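PDB 1QW2: DUF1805 domain-containing protein, which is of unknown function but folds as a small beta/alpha protein of the DUF1805 family and assembles from four copies of its chain. Local coordinates for residues R61-K66 with K75-S80; D69-A74 with D92-V97; Y20-S25 with L33-S38. All blocks are in the same frame, centred on the assembly; numbering follows the deposited sequence.

Interaction 1. Residues R61-K66 with K75-S80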
ATOM      1  N   ARG A  61     -12.623 -19.065  -1.961  1.00  9.51           N
ATOM      2  CA  ARG A  61     -13.494 -17.947  -1.646  1.00  9.65           C
ATOM      3  C   ARG A  61     -14.138 -18.206  -0.290  1.00 10.04           C
ATOM      4  O   ARG A  61     -14.621 -19.309  -0.034  1.00 11.18           O
ATOM      5  CB  ARG A  61     -14.563 -17.830  -2.738  1.00  9.69           C
ATOM      6  CG  ARG A  61     -15.585 -16.721  -2.544  1.00 10.25           C
ATOM      7  CD  ARG A  61     -16.409 -16.525  -3.814  1.00 12.03           C
ATOM      8  NE  ARG A  61     -17.467 -15.538  -3.628  1.00 13.99           N
ATOM      9  CZ  ARG A  61     -18.709 -15.831  -3.258  1.00 14.20           C
ATOM     10  NH1 ARG A  61     -19.059 -17.094  -3.044  1.00 14.64           N
ATOM     11  NH2 ARG A  61     -19.594 -14.860  -3.074  1.00 14.65           N
ATOM     12  N   VAL A  62     -14.099 -17.207   0.587  1.00  9.90           N
ATOM     13  CA  VAL A  62     -14.716 -17.312   1.910  1.00 12.23           C
ATOM     14  C   VAL A  62     -15.703 -16.156   2.005  1.00 14.00           C
ATOM     15  O   VAL A  62     -15.592 -15.181   1.259  1.00 13.45           O
ATOM     16  CB  VAL A  62     -13.674 -17.209   3.056  1.00 10.21           C
ATOM     17  CG1 VAL A  62     -12.749 -18.414   3.021  1.00 12.46           C
ATOM     18  CG2 VAL A  62     -12.875 -15.924   2.938  1.00 11.57           C
HETATM   19  N   MSE A  63     -16.669 -16.253   2.913  1.00 16.50           N
HETATM   20  CA  MSE A  63     -17.663 -15.195   3.044  1.00 19.13           C
HETATM   21  C   MSE A  63     -17.850 -14.722   4.481  1.00 19.08           C
HETATM   22  O   MSE A  63     -17.462 -15.408   5.429  1.00 18.55           O
HETATM   23  CB  MSE A  63     -19.011 -15.671   2.483  1.00 23.96           C
HETATM   24  CG  MSE A  63     -18.973 -16.092   1.015  1.00 28.75           C
HETATM   25 SE   MSE A  63     -20.717 -16.580   0.309  1.00 37.60          SE
HETATM   26  CE  MSE A  63     -21.024 -18.174   1.345  1.00 35.30           C
ATOM     27  N   GLY A  64     -18.440 -13.538   4.623  1.00 21.27           N
ATOM     28  CA  GLY A  64     -18.700 -12.967   5.934  1.00 23.29           C
ATOM     29  C   GLY A  64     -17.469 -12.636   6.753  1.00 23.46           C
ATOM     30  O   GLY A  64     -17.497 -12.707   7.983  1.00 25.00           O
ATOM     31  N   VAL A  65     -16.388 -12.262   6.077  1.00 23.39           N
ATOM     32  CA  VAL A  65     -15.143 -11.926   6.756  1.00 21.86           C
ATOM     33  C   VAL A  65     -14.833 -10.435   6.691  1.00 22.36           C
ATOM     34  O   VAL A  65     -15.150  -9.765   5.707  1.00 22.22           O
ATOM     35  CB  VAL A  65     -13.953 -12.697   6.150  1.00 21.73           C
ATOM     36  CG1 VAL A  65     -14.188 -14.190   6.273  1.00 21.13           C
ATOM     37  CG2 VAL A  65     -13.762 -12.302   4.695  1.00 22.31           C
ATOM     38  N   LYS A  66     -14.210  -9.925   7.748  1.00 22.49           N
ATOM     39  CA  LYS A  66     -13.850  -8.516   7.818  1.00 22.90           C
ATOM     40  C   LYS A  66     -12.407  -8.338   8.275  1.00 21.47           C
ATOM     41  O   LYS A  66     -11.825  -7.269   8.104  1.00 23.23           O
ATOM     42  CB  LYS A  66     -14.794  -7.782   8.778  1.00 24.95           C
ATOM     43  CG  LYS A  66     -16.258  -7.867   8.373  1.00 28.37           C
ATOM     44  CD  LYS A  66     -17.173  -7.216   9.400  1.00 31.46           C
ATOM     45  CE  LYS A  66     -18.634  -7.355   8.995  1.00 31.57           C
ATOM     46  NZ  LYS A  66     -19.563  -6.806  10.024  1.00 33.63           N
ATOM     47  N   LYS A  75     -14.650 -20.997   6.704  1.00 17.45           N
ATOM     48  CA  LYS A  75     -14.664 -22.213   5.906  1.00 16.92           C
ATOM     49  C   LYS A  75     -14.731 -21.858   4.428  1.00 15.13           C
ATOM     50  O   LYS A  75     -15.435 -20.927   4.029  1.00 15.74           O
ATOM     51  CB  LYS A  75     -15.861 -23.088   6.286  1.00 19.45           C
ATOM     52  CG  LYS A  75     -15.855 -23.534   7.736  1.00 22.46           C
ATOM     53  CD  LYS A  75     -17.033 -24.441   8.034  1.00 26.68           C
ATOM     54  CE  LYS A  75     -17.069 -24.821   9.507  1.00 28.61           C
ATOM     55  NZ  LYS A  75     -15.810 -25.493   9.937  1.00 31.45           N
ATOM     56  N   VAL A  76     -13.972 -22.595   3.626  1.00 13.27           N
ATOM     57  CA  VAL A  76     -13.941 -22.393   2.188  1.00 11.95           C
ATOM     58  C   VAL A  76     -15.345 -22.620   1.646  1.00 12.07           C
ATOM     59  O   VAL A  76     -15.936 -23.670   1.892  1.00 12.57           O
ATOM     60  CB  VAL A  76     -12.979 -23.395   1.519  1.00 12.30           C
ATOM     61  CG1 VAL A  76     -13.123 -23.338   0.002  1.00 13.38           C
ATOM     62  CG2 VAL A  76     -11.550 -23.089   1.932  1.00 14.18           C
ATOM     63  N   VAL A  77     -15.885 -21.640   0.927  1.00 10.57           N
ATOM     64  CA  VAL A  77     -17.222 -21.778   0.352  1.00 11.98           C
ATOM     65  C   VAL A  77     -17.116 -22.317  -1.070  1.00 12.56           C
ATOM     66  O   VAL A  77     -17.938 -23.128  -1.513  1.00 12.87           O
ATOM     67  CB  VAL A  77     -17.964 -20.425   0.344  1.00 14.59           C
ATOM     68  CG1 VAL A  77     -19.331 -20.579  -0.307  1.00 17.37           C
ATOM     69  CG2 VAL A  77     -18.111 -19.918   1.774  1.00 16.25           C
ATOM     70  N   GLU A  78     -16.090 -21.863  -1.779  1.00 12.24           N
ATOM     71  CA  GLU A  78     -15.825 -22.302  -3.139  1.00 11.90           C
ATOM     72  C   GLU A  78     -14.325 -22.498  -3.303  1.00 11.05           C
ATOM     73  O   GLU A  78     -13.531 -21.720  -2.783  1.00 11.22           O
ATOM     74  CB  GLU A  78     -16.299 -21.264  -4.153  1.00 12.72           C
ATOM     75  CG  GLU A  78     -17.790 -21.212  -4.366  1.00 14.88           C
ATOM     76  CD  GLU A  78     -18.158 -20.228  -5.452  1.00 15.47           C
ATOM     77  OE1 GLU A  78     -18.255 -19.022  -5.153  1.00 14.97           O
ATOM     78  OE2 GLU A  78     -18.328 -20.662  -6.611  1.00 18.65           O
ATOM     79  N   ALA A  79     -13.949 -23.550  -4.017  1.00  9.74           N
ATOM     80  CA  ALA A  79     -12.547 -23.846  -4.275  1.00  9.22           C
ATOM     81  C   ALA A  79     -12.379 -23.982  -5.782  1.00  9.08           C
ATOM     82  O   ALA A  79     -13.202 -24.616  -6.446  1.00 10.71           O
ATOM     83  CB  ALA A  79     -12.146 -25.150  -3.588  1.00 10.48           C
ATOM     84  N   SER A  80     -11.325 -23.388  -6.330  1.00  9.45           N
ATOM     85  CA  SER A  80     -11.105 -23.476  -7.769  1.00  8.83           C
ATOM     86  C   SER A  80     -10.745 -24.903  -8.142  1.00 11.58           C
ATOM     87  O   SER A  80     -10.409 -25.721  -7.283  1.00  9.92           O
ATOM     88  CB  SER A  80      -9.977 -22.542  -8.209  1.00  9.98           C
ATOM     89  OG  SER A  80      -8.721 -23.023  -7.766  1.00 10.74           O
TER
HETATM   90  O   HOH W   1     -16.828 -18.479   4.695  1.00 16.43           O
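Arg61 meets Val77 and Glu78 through both backbone and side chain. Its carbonyl O receives the amide of Val77 at 2.8 Å from Val77 N to Arg61 O, nearly end-on to the carbonyl, and a weak, longer bond from the amide of Glu78. In return Arg61 N donates to Glu78 O at 2.9 Å. Beside this backbone pairing the two side chains run together in the same direction. Arg61 NH1 lies 3.0 Å from Glu78 OE1 in a salt bridge, but its hydrogen bond is weak: the N-H...O angle is only 121° and the guanidinium and carboxylate planes stand 85° apart. The extended arginine chain, with CG trans to the backbone N (chi1 179°), also brings CD close to the same OE1.

Two residues, Val77 and Glu78, thus face one, Arg61, which is the definition of a classic beta bulge; it lies where edge strand 78-79 joins strand 59-61 in antiparallel pairing. Val77 turns its side chain toward the 61-66 segment, where the selenomethionine Met63 crosses it at about a right angle and sets CE against both methyls, tightly, at 3.4 Å from Val77 CG1. Met63 CG also lies over one face of the Arg61 guanidinium, off toward the rim. A water bridges the backbones next to the bulge, accepting from Met63 N at 2.9 Å and donating to Lys75 O.

Farther out, Arg61 NH2 bonds to Gly45 O, a further tether on the guanidinium besides Glu78, and the Arg61 side chain packs on Met49 of helix 49-54 and on Thr51 of the second subunit.

Interaction 2. Residues D69-A74 with D92-V97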
ATOM      1  N   ASP A  69      -8.137 -12.571  10.942  1.00 22.10           N
ATOM      2  CA  ASP A  69      -8.548 -13.634  11.851  1.00 24.01           C
ATOM      3  C   ASP A  69      -9.819 -14.318  11.357  1.00 23.31           C
ATOM      4  O   ASP A  69      -9.925 -15.544  11.403  1.00 23.11           O
ATOM      5  CB  ASP A  69      -8.776 -13.075  13.259  1.00 27.26           C
ATOM      6  CG  ASP A  69      -7.480 -12.774  13.986  1.00 30.23           C
ATOM      7  OD1 ASP A  69      -7.540 -12.218  15.103  1.00 33.61           O
ATOM      8  OD2 ASP A  69      -6.401 -13.095  13.446  1.00 33.04           O
ATOM      9  N   ASP A  70     -10.779 -13.524  10.890  1.00 22.21           N
ATOM     10  CA  ASP A  70     -12.031 -14.077  10.381  1.00 22.46           C
ATOM     11  C   ASP A  70     -11.761 -14.994   9.194  1.00 21.07           C
ATOM     12  O   ASP A  70     -12.338 -16.078   9.090  1.00 20.76           O
ATOM     13  CB  ASP A  70     -12.988 -12.965   9.938  1.00 24.63           C
ATOM     14  CG  ASP A  70     -13.549 -12.175  11.102  1.00 27.57           C
ATOM     15  OD1 ASP A  70     -13.919 -12.794  12.120  1.00 30.16           O
ATOM     16  OD2 ASP A  70     -13.637 -10.936  10.989  1.00 31.14           O
HETATM   17  N   MSE A  71     -10.882 -14.555   8.298  1.00 20.09           N
HETATM   18  CA  MSE A  71     -10.551 -15.347   7.118  1.00 18.00           C
HETATM   19  C   MSE A  71      -9.931 -16.692   7.462  1.00 17.63           C
HETATM   20  O   MSE A  71     -10.332 -17.722   6.925  1.00 17.05           O
HETATM   21  CB  MSE A  71      -9.588 -14.586   6.205  1.00 19.95           C
HETATM   22  CG  MSE A  71     -10.218 -13.457   5.427  1.00 19.55           C
HETATM   23 SE   MSE A  71      -9.015 -12.846   4.044  1.00 20.09          SE
HETATM   24  CE  MSE A  71      -9.347 -14.200   2.736  1.00 17.13           C
ATOM     25  N   LEU A  72      -8.946 -16.680   8.354  1.00 17.96           N
ATOM     26  CA  LEU A  72      -8.268 -17.910   8.744  1.00 18.23           C
ATOM     27  C   LEU A  72      -9.196 -18.912   9.423  1.00 18.49           C
ATOM     28  O   LEU A  72      -8.990 -20.124   9.323  1.00 18.62           O
ATOM     29  CB  LEU A  72      -7.090 -17.584   9.665  1.00 19.55           C
ATOM     30  CG  LEU A  72      -5.967 -16.775   9.010  1.00 21.06           C
ATOM     31  CD1 LEU A  72      -4.924 -16.407  10.056  1.00 21.74           C
ATOM     32  CD2 LEU A  72      -5.339 -17.586   7.884  1.00 21.64           C
ATOM     33  N   SER A  73     -10.218 -18.407  10.105  1.00 20.32           N
ATOM     34  CA  SER A  73     -11.170 -19.267  10.802  1.00 21.55           C
ATOM     35  C   SER A  73     -12.400 -19.572   9.953  1.00 21.59           C
ATOM     36  O   SER A  73     -13.254 -20.364  10.351  1.00 23.57           O
ATOM     37  CB  SER A  73     -11.611 -18.614  12.115  1.00 22.90           C
ATOM     38  OG  SER A  73     -10.505 -18.409  12.976  1.00 27.16           O
ATOM     39  N   ALA A  74     -12.483 -18.954   8.779  1.00 20.11           N
ATOM     40  CA  ALA A  74     -13.622 -19.161   7.893  1.00 19.01           C
ATOM     41  C   ALA A  74     -13.504 -20.442   7.081  1.00 17.34           C
ATOM     42  O   ALA A  74     -12.404 -20.922   6.804  1.00 17.83           O
ATOM     43  CB  ALA A  74     -13.776 -17.971   6.955  1.00 18.90           C
ATOM     44  N   ASP A  92     -13.505 -26.878   4.109  1.00 15.76           N
ATOM     45  CA  ASP A  92     -12.229 -26.811   4.814  1.00 15.89           C
ATOM     46  C   ASP A  92     -12.045 -25.456   5.489  1.00 16.39           C
ATOM     47  O   ASP A  92     -12.443 -24.425   4.948  1.00 15.58           O
ATOM     48  CB  ASP A  92     -11.051 -27.025   3.853  1.00 16.39           C
ATOM     49  CG  ASP A  92     -10.938 -28.453   3.366  1.00 18.98           C
ATOM     50  OD1 ASP A  92     -11.433 -29.362   4.063  1.00 18.90           O
ATOM     51  OD2 ASP A  92     -10.332 -28.667   2.293  1.00 17.62           O
ATOM     52  N   VAL A  93     -11.446 -25.460   6.675  1.00 16.59           N
ATOM     53  CA  VAL A  93     -11.175 -24.215   7.383  1.00 16.84           C
ATOM     54  C   VAL A  93      -9.894 -23.682   6.745  1.00 15.57           C
ATOM     55  O   VAL A  93      -8.905 -24.405   6.635  1.00 15.17           O
ATOM     56  CB  VAL A  93     -10.944 -24.454   8.889  1.00 18.03           C
ATOM     57  CG1 VAL A  93     -10.633 -23.133   9.585  1.00 19.84           C
ATOM     58  CG2 VAL A  93     -12.174 -25.110   9.502  1.00 19.79           C
ATOM     59  N   LEU A  94      -9.913 -22.423   6.317  1.00 14.92           N
ATOM     60  CA  LEU A  94      -8.755 -21.840   5.645  1.00 15.22           C
ATOM     61  C   LEU A  94      -7.414 -22.091   6.334  1.00 15.70           C
ATOM     62  O   LEU A  94      -6.440 -22.466   5.685  1.00 16.26           O
ATOM     63  CB  LEU A  94      -8.961 -20.333   5.444  1.00 15.58           C
ATOM     64  CG  LEU A  94      -7.873 -19.618   4.639  1.00 16.28           C
ATOM     65  CD1 LEU A  94      -7.737 -20.264   3.269  1.00 16.59           C
ATOM     66  CD2 LEU A  94      -8.219 -18.141   4.498  1.00 16.09           C
ATOM     67  N   ARG A  95      -7.360 -21.887   7.645  1.00 17.56           N
ATOM     68  CA  ARG A  95      -6.117 -22.092   8.387  1.00 19.90           C
ATOM     69  C   ARG A  95      -5.541 -23.489   8.164  1.00 20.54           C
ATOM     70  O   ARG A  95      -4.323 -23.676   8.152  1.00 20.87           O
ATOM     71  CB  ARG A  95      -6.361 -21.875   9.884  1.00 23.05           C
ATOM     72  CG  ARG A  95      -5.101 -21.913  10.737  1.00 27.29           C
ATOM     73  CD  ARG A  95      -4.194 -20.723  10.446  1.00 31.10           C
ATOM     74  NE  ARG A  95      -2.972 -20.754  11.246  1.00 34.24           N
ATOM     75  CZ  ARG A  95      -2.020 -21.675  11.125  1.00 35.63           C
ATOM     76  NH1 ARG A  95      -2.143 -22.648  10.231  1.00 35.79           N
ATOM     77  NH2 ARG A  95      -0.945 -21.625  11.899  1.00 37.50           N
ATOM     78  N   ASN A  96      -6.424 -24.465   7.972  1.00 20.62           N
ATOM     79  CA  ASN A  96      -6.015 -25.850   7.774  1.00 21.52           C
ATOM     80  C   ASN A  96      -5.495 -26.181   6.375  1.00 20.01           C
ATOM     81  O   ASN A  96      -4.924 -27.252   6.163  1.00 21.59           O
ATOM     82  CB  ASN A  96      -7.178 -26.787   8.114  1.00 23.29           C
ATOM     83  CG  ASN A  96      -7.559 -26.744   9.584  1.00 25.68           C
ATOM     84  OD1 ASN A  96      -8.574 -27.313   9.990  1.00 27.80           O
ATOM     85  ND2 ASN A  96      -6.743 -26.076  10.393  1.00 26.60           N
ATOM     86  N   VAL A  97      -5.685 -25.274   5.421  1.00 18.37           N
ATOM     87  CA  VAL A  97      -5.221 -25.533   4.062  1.00 17.23           C
ATOM     88  C   VAL A  97      -4.422 -24.388   3.449  1.00 16.78           C
ATOM     89  O   VAL A  97      -4.006 -24.473   2.295  1.00 15.36           O
ATOM     90  CB  VAL A  97      -6.403 -25.849   3.118  1.00 17.25           C
ATOM     91  CG1 VAL A  97      -7.169 -27.065   3.633  1.00 18.38           C
ATOM     92  CG2 VAL A  97      -7.321 -24.640   3.001  1.00 18.48           C
TER
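Leu72, in the last turn of helix 68-73, and Ala74, just past its end, present their carbonyls to the amides of Arg95 and Leu94, so two backbone bonds join that helix end to the start of the short, weakly bonded helix 94-97. The bonds differ in direction: Leu94 N reaches Ala74 O at 2.9 Å almost in line with the carbonyl (C=O...N 172°), while Arg95 N, also 2.9 Å from Leu72 O, approaches in the carbonyl plane on a lone pair at 137°. Val93 CA adds a CH...O contact to Ala74 O at 3.6 Å.

The side chains gather round this backbone seam. Leu94 points toward helix 68-73 and lays CD2 against its backbone, 3.2 Å from Met71 O; a chi1 of -175° turns CG away from the amide of Leu94 and sends CD2 to the helix, where it also reaches Met71 CB at 4.2 Å and the Leu72 side chain more loosely. Val93 sets CG1 beside the helix end, 3.4 Å from Leu72 O. Arg95 brings CB to that same oxygen at 3.2 Å, and its CD passes the Leu72 CD2 methyl.

The polar end of Arg95 has its partner elsewhere: NH2 bonds to Asn1 O of the third subunit, whose Tyr2 also packs on Leu72. Toward the sheet, Met71 and Leu72 rest on strand 32-36 and Leu94 on Ala42 of strand 41-43, so the two joined helices pack against the sheet through these residues.

Leu72 O, in a helical turn that has no next turn to donate to it, takes the Arg95 amide instead, and the Leu94 amide serves Ala74 O just beyond the helix; the aliphatic groups packed round Leu72 O probably limit its access to water.

Interaction 3. Residues Y20-S25 with L33-S38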
ATOM      1  N   TYR A  20       2.983 -14.781   3.445  1.00 18.28           N
ATOM      2  CA  TYR A  20       1.749 -14.448   2.744  1.00 17.20           C
ATOM      3  C   TYR A  20       1.500 -12.953   2.833  1.00 16.67           C
ATOM      4  O   TYR A  20       1.952 -12.290   3.768  1.00 17.50           O
ATOM      5  CB  TYR A  20       0.561 -15.176   3.380  1.00 15.91           C
ATOM      6  CG  TYR A  20       0.665 -16.680   3.354  1.00 16.72           C
ATOM      7  CD1 TYR A  20       0.136 -17.417   2.298  1.00 16.65           C
ATOM      8  CD2 TYR A  20       1.314 -17.365   4.378  1.00 17.68           C
ATOM      9  CE1 TYR A  20       0.253 -18.806   2.262  1.00 18.44           C
ATOM     10  CE2 TYR A  20       1.438 -18.747   4.353  1.00 20.21           C
ATOM     11  CZ  TYR A  20       0.907 -19.462   3.293  1.00 19.76           C
ATOM     12  OH  TYR A  20       1.034 -20.832   3.278  1.00 21.96           O
ATOM     13  N   GLN A  21       0.774 -12.422   1.858  1.00 15.40           N
ATOM     14  CA  GLN A  21       0.443 -11.010   1.858  1.00 16.19           C
ATOM     15  C   GLN A  21      -1.040 -10.865   2.168  1.00 15.06           C
ATOM     16  O   GLN A  21      -1.883 -11.414   1.455  1.00 14.41           O
ATOM     17  CB  GLN A  21       0.747 -10.387   0.493  1.00 19.30           C
ATOM     18  CG  GLN A  21       2.210 -10.482   0.086  1.00 26.82           C
ATOM     19  CD  GLN A  21       3.133  -9.705   1.009  1.00 29.37           C
ATOM     20  OE1 GLN A  21       4.354  -9.830   0.928  1.00 33.34           O
ATOM     21  NE2 GLN A  21       2.552  -8.894   1.884  1.00 32.75           N
ATOM     22  N   PHE A  22      -1.355 -10.165   3.252  1.00 13.32           N
ATOM     23  CA  PHE A  22      -2.741  -9.923   3.621  1.00 13.03           C
ATOM     24  C   PHE A  22      -3.068  -8.496   3.213  1.00 12.26           C
ATOM     25  O   PHE A  22      -2.317  -7.567   3.514  1.00 13.53           O
ATOM     26  CB  PHE A  22      -2.966 -10.067   5.127  1.00 12.36           C
ATOM     27  CG  PHE A  22      -4.333  -9.621   5.573  1.00 13.62           C
ATOM     28  CD1 PHE A  22      -5.467 -10.354   5.231  1.00 13.04           C
ATOM     29  CD2 PHE A  22      -4.493  -8.446   6.301  1.00 15.31           C
ATOM     30  CE1 PHE A  22      -6.740  -9.928   5.602  1.00 14.67           C
ATOM     31  CE2 PHE A  22      -5.764  -8.010   6.679  1.00 14.07           C
ATOM     32  CZ  PHE A  22      -6.889  -8.751   6.328  1.00 15.63           C
ATOM     33  N   PHE A  23      -4.187  -8.328   2.524  1.00 10.96           N
ATOM     34  CA  PHE A  23      -4.611  -7.013   2.081  1.00 11.27           C
ATOM     35  C   PHE A  23      -6.066  -6.779   2.443  1.00 11.33           C
ATOM     36  O   PHE A  23      -6.891  -7.684   2.343  1.00 10.64           O
ATOM     37  CB  PHE A  23      -4.429  -6.884   0.562  1.00 13.09           C
ATOM     38  CG  PHE A  23      -4.960  -5.599  -0.012  1.00 14.75           C
ATOM     39  CD1 PHE A  23      -6.259  -5.525  -0.517  1.00 16.45           C
ATOM     40  CD2 PHE A  23      -4.161  -4.461  -0.047  1.00 14.02           C
ATOM     41  CE1 PHE A  23      -6.750  -4.329  -1.052  1.00 16.62           C
ATOM     42  CE2 PHE A  23      -4.641  -3.269  -0.576  1.00 18.50           C
ATOM     43  CZ  PHE A  23      -5.939  -3.202  -1.080  1.00 15.80           C
ATOM     44  N   LYS A  24      -6.368  -5.567   2.889  1.00 10.72           N
ATOM     45  CA  LYS A  24      -7.728  -5.182   3.229  1.00 10.66           C
ATOM     46  C   LYS A  24      -7.902  -3.727   2.839  1.00 12.11           C
ATOM     47  O   LYS A  24      -7.064  -2.884   3.152  1.00 12.64           O
ATOM     48  CB  LYS A  24      -8.010  -5.335   4.726  1.00 12.59           C
ATOM     49  CG  LYS A  24      -9.424  -4.893   5.086  1.00 14.83           C
ATOM     50  CD  LYS A  24      -9.708  -5.029   6.572  1.00 16.18           C
ATOM     51  CE  LYS A  24     -11.078  -4.459   6.907  1.00 19.07           C
ATOM     52  NZ  LYS A  24     -11.385  -4.558   8.358  1.00 21.79           N
ATOM     53  N   SER A  25      -8.994  -3.433   2.153  1.00 10.84           N
ATOM     54  CA  SER A  25      -9.262  -2.079   1.712  1.00 13.10           C
ATOM     55  C   SER A  25     -10.753  -1.838   1.703  1.00 13.38           C
ATOM     56  O   SER A  25     -11.540  -2.780   1.587  1.00 11.80           O
ATOM     57  CB  SER A  25      -8.714  -1.885   0.295  1.00 15.28           C
ATOM     58  OG  SER A  25      -9.177  -0.681  -0.286  1.00 18.93           O
ATOM     59  N   LEU A  33     -10.890  -7.999   0.992  1.00  9.78           N
ATOM     60  CA  LEU A  33      -9.724  -8.537   1.663  1.00 11.46           C
ATOM     61  C   LEU A  33      -9.328  -9.870   1.073  1.00  9.32           C
ATOM     62  O   LEU A  33     -10.174 -10.651   0.636  1.00  9.58           O
ATOM     63  CB  LEU A  33      -9.943  -8.661   3.179  1.00 15.74           C
ATOM     64  CG  LEU A  33     -11.112  -9.440   3.768  1.00 17.57           C
ATOM     65  CD1 LEU A  33     -10.898  -9.575   5.278  1.00 15.64           C
ATOM     66  CD2 LEU A  33     -12.425  -8.720   3.471  1.00 20.08           C
ATOM     67  N   PHE A  34      -8.022 -10.097   1.026  1.00  9.01           N
ATOM     68  CA  PHE A  34      -7.486 -11.339   0.509  1.00  7.97           C
ATOM     69  C   PHE A  34      -6.159 -11.669   1.168  1.00  9.39           C
ATOM     70  O   PHE A  34      -5.538 -10.820   1.813  1.00  9.84           O
ATOM     71  CB  PHE A  34      -7.326 -11.268  -1.030  1.00 10.94           C
ATOM     72  CG  PHE A  34      -6.270 -10.296  -1.515  1.00 12.32           C
ATOM     73  CD1 PHE A  34      -4.911 -10.598  -1.413  1.00 14.50           C
ATOM     74  CD2 PHE A  34      -6.640  -9.103  -2.124  1.00 13.61           C
ATOM     75  CE1 PHE A  34      -3.938  -9.726  -1.916  1.00 15.64           C
ATOM     76  CE2 PHE A  34      -5.672  -8.223  -2.632  1.00 15.21           C
ATOM     77  CZ  PHE A  34      -4.324  -8.537  -2.527  1.00 13.84           C
ATOM     78  N   ILE A  35      -5.766 -12.932   1.047  1.00  8.86           N
ATOM     79  CA  ILE A  35      -4.498 -13.426   1.558  1.00 10.70           C
ATOM     80  C   ILE A  35      -3.873 -14.110   0.352  1.00 11.89           C
ATOM     81  O   ILE A  35      -4.471 -15.014  -0.233  1.00 12.62           O
ATOM     82  CB  ILE A  35      -4.674 -14.465   2.676  1.00 14.08           C
ATOM     83  CG1 ILE A  35      -5.395 -13.838   3.867  1.00 18.19           C
ATOM     84  CG2 ILE A  35      -3.301 -14.995   3.104  1.00 16.72           C
ATOM     85  CD1 ILE A  35      -5.701 -14.821   4.982  1.00 19.27           C
ATOM     86  N   LYS A  36      -2.678 -13.681  -0.027  1.00 12.09           N
ATOM     87  CA  LYS A  36      -2.027 -14.262  -1.189  1.00 13.31           C
ATOM     88  C   LYS A  36      -0.683 -14.902  -0.890  1.00 13.88           C
ATOM     89  O   LYS A  36       0.156 -14.325  -0.200  1.00 13.91           O
ATOM     90  CB  LYS A  36      -1.875 -13.193  -2.274  1.00 16.65           C
ATOM     91  CG  LYS A  36      -1.259 -13.685  -3.580  1.00 21.10           C
ATOM     92  CD  LYS A  36       0.231 -13.388  -3.634  1.00 23.36           C
ATOM     93  CE  LYS A  36       0.833 -13.847  -4.957  1.00 24.96           C
ATOM     94  NZ  LYS A  36       2.211 -13.313  -5.158  1.00 27.56           N
ATOM     95  N   GLY A  37      -0.502 -16.111  -1.412  1.00 13.86           N
ATOM     96  CA  GLY A  37       0.740 -16.835  -1.239  1.00 16.45           C
ATOM     97  C   GLY A  37       1.393 -16.946  -2.602  1.00 17.05           C
ATOM     98  O   GLY A  37       0.864 -16.429  -3.583  1.00 17.77           O
ATOM     99  N   SER A  38       2.534 -17.623  -2.678  1.00 19.40           N
ATOM    100  CA  SER A  38       3.231 -17.761  -3.949  1.00 20.41           C
ATOM    101  C   SER A  38       2.522 -18.669  -4.953  1.00 20.73           C
ATOM    102  O   SER A  38       2.743 -18.553  -6.156  1.00 22.50           O
ATOM    103  CB  SER A  38       4.657 -18.277  -3.716  1.00 22.69           C
ATOM    104  OG  SER A  38       4.651 -19.567  -3.129  1.00 26.64           O
TER
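Gln21 and Lys36, like Phe23 and Phe34, form hydrogen-bonded pairs in the antiparallel hairpin of strands 18-25 and 32-36, whose local axes run 4.6 Å apart at 173°. Each pair is closed by two backbone bonds: Lys36 N lies 2.8 Å from Gln21 O. Phe34 N lies 3.0 Å from Phe23 O. CH...O contacts fill in at the alternate positions, the shortest from Leu33 CA to Phe23 O at 3.0 Å.

Aromatic contact dominates the Phe23 and Phe34 face. Phe34 has CG wedged between its backbone N and carbonyl carbon (chi1 67°), which swings the ring across to Phe23, whose CB sits over one ring face, 3.7 Å from the centroid. The ring planes are only 25° apart, but the rings are offset and share little of their faces, with Phe23 CD1 at 3.5 Å from Phe34 CE2. Beyond them Phe23 stacks on Phe23 of the second subunit. Replacing Phe34 by an alanine would probably open a gap beside Phe23, leaving its CB without the ring face it rests on.

Apolar contacts of Phe22, Leu33 and Ile35 make up the other face. Ile35 CG1 meets the edge of the Phe22 ring in its plane, 3.7 Å from Phe22 CD1, and Leu33 CD1 lies near the same edge. At the hairpin's far end Tyr20 CD1 lies 3.6 Å from Gly37 CA, where a side chain would clash.

Carrying large apolar groups on both faces, among polar ones such as Gln21 and Lys24, the hairpin packs two ways: helix 68-73 covers Phe22 and Ile35, while Phe23 and Phe34 meet the second subunit.

Met71 touches both other contacts. From interaction 2 it sets SE 3.8 Å from Ile35 CG1 and CG 3.9 Å from Leu33 CD1, both in interaction 3, and its CG lies 3.8 Å from Val65 CG2 of interaction 1. Leu33 also packs on Val65 and Lys66, while Lys24 NZ probably bonds to Lys66 O at 2.8 Å, tying the hairpin to the 61-66 loop. Interactions 1 and 2 have centres about 9 Å apart, their segments alternate along the chain, and Val76 N is 2.7 Å from Asp92 O, a probable hydrogen bond. Interaction 3 lies farther off, about 14 Å from interaction 1 and 13 Å from interaction 2, centre to centre.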